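Local coordinates for protein 1-phosphatidylinositol 4,5-bisphosphate phosphodiesterase (Drosophila melanogaster, PDB 6IRB) that belongs to the phosphoinositide phospholipase C-beta family, the fragment here forming a long antiparallel helical hairpin, at residues T114-Q119 with S198-E203. The protein carries 2 engineered substitutions. Residues are numbered along the deposited sequence; the frame is centred on the assembly and turned at random.
Sequences TVQAAQ and SKQIEE
Gln-116 reaches from helix 18-150 toward helix 157-210 and meets Gln-200 amide to amide: its NE2 donates a hydrogen bond to OE1 of Gln-200 at 2.8 Å. The bond is bent, with an N-H...O angle of 135°, and the donor stands above the carbonyl plane of Gln-200. The two side chains run past each other in opposite senses, their amide planes turned 66° apart, so they neither stack nor form a flat amide pair. On the other corner of the same amide, OE1 of Gln-116 lies against CD1 and CG1 of Ile-201, 3.6 Å from CG1. NE2 of Gln-116 passes 3.4 Å from CB of Gln-200. One glutamine head thus lies against both a polar partner and a hydrocarbon one.

Both side chains contribute to the placement. Gln-116 has CG beside its backbone N (chi1 -56°) and bends at chi2, whereas Gln-200 stays extended beyond CG and carries its carbonyl out toward helix 18-150. A second hydrogen bond, from NE2 of Gln-116 to the main-chain O of His-197, gives the amide nitrogen of the buried Gln-116 two acceptors and limits rotation of the head. The ring NE2 of His-197 also hydrogen-bonds OE1 of Gln-119, about one turn along.

The CA atoms of Gln-116 and Gln-200, 9.1 Å apart, are the nearest such pair of the two segments. This polar contact joins the two antiparallel helices of the hairpin, consistent with the coiled-coil C-terminal region of phospholipase C-beta. It ties helix 18-150 to helix 157-210 near the C-terminal end of the latter, far from the turn that connects them.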
loop_
_atom_site.group_PDB
_atom_site.type_symbol
_atom_site.label_atom_id
_atom_site.label_comp_id
_atom_site.label_asym_id
_atom_site.label_seq_id
_atom_site.Cartn_x
_atom_site.Cartn_y
_atom_site.Cartn_z
ATOM N N THR A 114 -28.425 15.322 0.752
ATOM C CA THR A 114 -28.734 16.233 1.842
ATOM C C THR A 114 -28.909 17.655 1.343
ATOM O O THR A 114 -30.000 18.223 1.461
ATOM C CB THR A 114 -27.647 16.167 2.897
ATOM O OG1 THR A 114 -27.249 14.802 3.056
ATOM C CG2 THR A 114 -28.168 16.702 4.220
ATOM N N VAL A 115 -27.832 18.251 0.824
ATOM C CA VAL A 115 -27.900 19.629 0.333
ATOM C C VAL A 115 -29.061 19.808 -0.647
ATOM O O VAL A 115 -29.864 20.739 -0.506
ATOM C CB VAL A 115 -26.541 20.073 -0.237
ATOM C CG1 VAL A 115 -25.460 19.778 0.781
ATOM C CG2 VAL A 115 -26.201 19.346 -1.479
ATOM N N GLN A 116 -29.144 18.956 -1.680
ATOM C CA GLN A 116 -30.308 18.974 -2.567
ATOM C C GLN A 116 -31.603 19.084 -1.774
ATOM O O GLN A 116 -32.421 19.983 -2.006
ATOM C CB GLN A 116 -30.337 17.718 -3.448
ATOM C CG GLN A 116 -29.098 17.476 -4.290
ATOM C CD GLN A 116 -29.422 16.776 -5.589
ATOM O OE1 GLN A 116 -30.297 15.914 -5.630
ATOM N NE2 GLN A 116 -28.732 17.148 -6.662
ATOM N N ALA A 117 -31.777 18.184 -0.804
ATOM C CA ALA A 117 -32.954 18.222 0.053
ATOM C C ALA A 117 -33.024 19.540 0.815
ATOM O O ALA A 117 -34.100 20.136 0.944
ATOM C CB ALA A 117 -32.941 17.028 1.011
ATOM N N ALA A 118 -31.884 20.011 1.328
ATOM C CA ALA A 118 -31.868 21.279 2.048
ATOM C C ALA A 118 -32.367 22.427 1.178
ATOM O O ALA A 118 -33.016 23.347 1.687
ATOM C CB ALA A 118 -30.460 21.574 2.560
ATOM N N GLN A 119 -32.082 22.399 -0.127
ATOM C CA GLN A 119 -32.587 23.455 -0.999
ATOM C C GLN A 119 -34.098 23.341 -1.174
ATOM O O GLN A 119 -34.825 24.342 -1.104
ATOM C CB GLN A 119 -31.897 23.422 -2.368
ATOM C CG GLN A 119 -30.448 23.887 -2.417
ATOM C CD GLN A 119 -29.705 23.399 -3.656
ATOM O OE1 GLN A 119 -30.314 22.965 -4.634
ATOM N NE2 GLN A 119 -28.390 23.555 -3.650
ATOM N N SER A 198 -32.045 16.788 -10.127
ATOM C CA SER A 198 -31.997 15.601 -10.971
ATOM C C SER A 198 -30.751 15.578 -11.850
ATOM O O SER A 198 -30.020 14.583 -11.881
ATOM C CB SER A 198 -33.249 15.525 -11.838
ATOM O OG SER A 198 -33.489 14.190 -12.240
ATOM N N LYS A 199 -30.521 16.643 -12.621
ATOM C CA LYS A 199 -29.339 16.664 -13.480
ATOM C C LYS A 199 -28.043 16.549 -12.678
ATOM O O LYS A 199 -27.129 15.820 -13.080
ATOM C CB LYS A 199 -29.363 17.890 -14.389
ATOM C CG LYS A 199 -30.048 17.513 -15.720
ATOM C CD LYS A 199 -30.658 18.670 -16.493
ATOM C CE LYS A 199 -30.812 18.308 -17.975
ATOM N NZ LYS A 199 -31.224 16.885 -18.217
ATOM N N GLN A 200 -27.921 17.288 -11.571
ATOM C CA GLN A 200 -26.738 17.152 -10.723
ATOM C C GLN A 200 -26.433 15.692 -10.418
ATOM O O GLN A 200 -25.279 15.257 -10.505
ATOM C CB GLN A 200 -26.917 17.933 -9.428
ATOM C CG GLN A 200 -26.897 19.426 -9.607
ATOM C CD GLN A 200 -27.615 20.159 -8.490
ATOM O OE1 GLN A 200 -27.756 19.635 -7.382
ATOM N NE2 GLN A 200 -28.023 21.402 -8.756
ATOM N N ILE A 201 -27.465 14.926 -10.047
ATOM C CA ILE A 201 -27.304 13.503 -9.741
ATOM C C ILE A 201 -26.743 12.761 -10.946
ATOM O O ILE A 201 -25.710 12.084 -10.870
ATOM C CB ILE A 201 -28.654 12.900 -9.315
ATOM C CG1 ILE A 201 -29.124 13.486 -7.983
ATOM C CG2 ILE A 201 -28.611 11.372 -9.326
ATOM C CD1 ILE A 201 -30.628 13.593 -7.859
ATOM N N GLU A 202 -27.449 12.869 -12.072
ATOM C CA GLU A 202 -27.029 12.252 -13.321
ATOM C C GLU A 202 -25.579 12.577 -13.637
ATOM O O GLU A 202 -24.756 11.679 -13.836
ATOM C CB GLU A 202 -27.952 12.753 -14.429
ATOM C CG GLU A 202 -27.454 12.598 -15.842
ATOM C CD GLU A 202 -28.181 13.536 -16.798
ATOM O OE1 GLU A 202 -29.318 13.966 -16.484
ATOM O OE2 GLU A 202 -27.603 13.850 -17.859
ATOM N N GLU A 203 -25.242 13.867 -13.649
ATOM C CA GLU A 203 -23.876 14.271 -13.961
ATOM C C GLU A 203 -22.892 13.764 -12.917
ATOM O O GLU A 203 -21.796 13.309 -13.261
ATOM C CB GLU A 203 -23.792 15.783 -14.098
ATOM C CG GLU A 203 -22.462 16.218 -14.627
ATOM C CD GLU A 203 -22.612 16.971 -15.914
ATOM O OE1 GLU A 203 -23.685 17.589 -16.104
ATOM O OE2 GLU A 203 -21.678 16.914 -16.746
#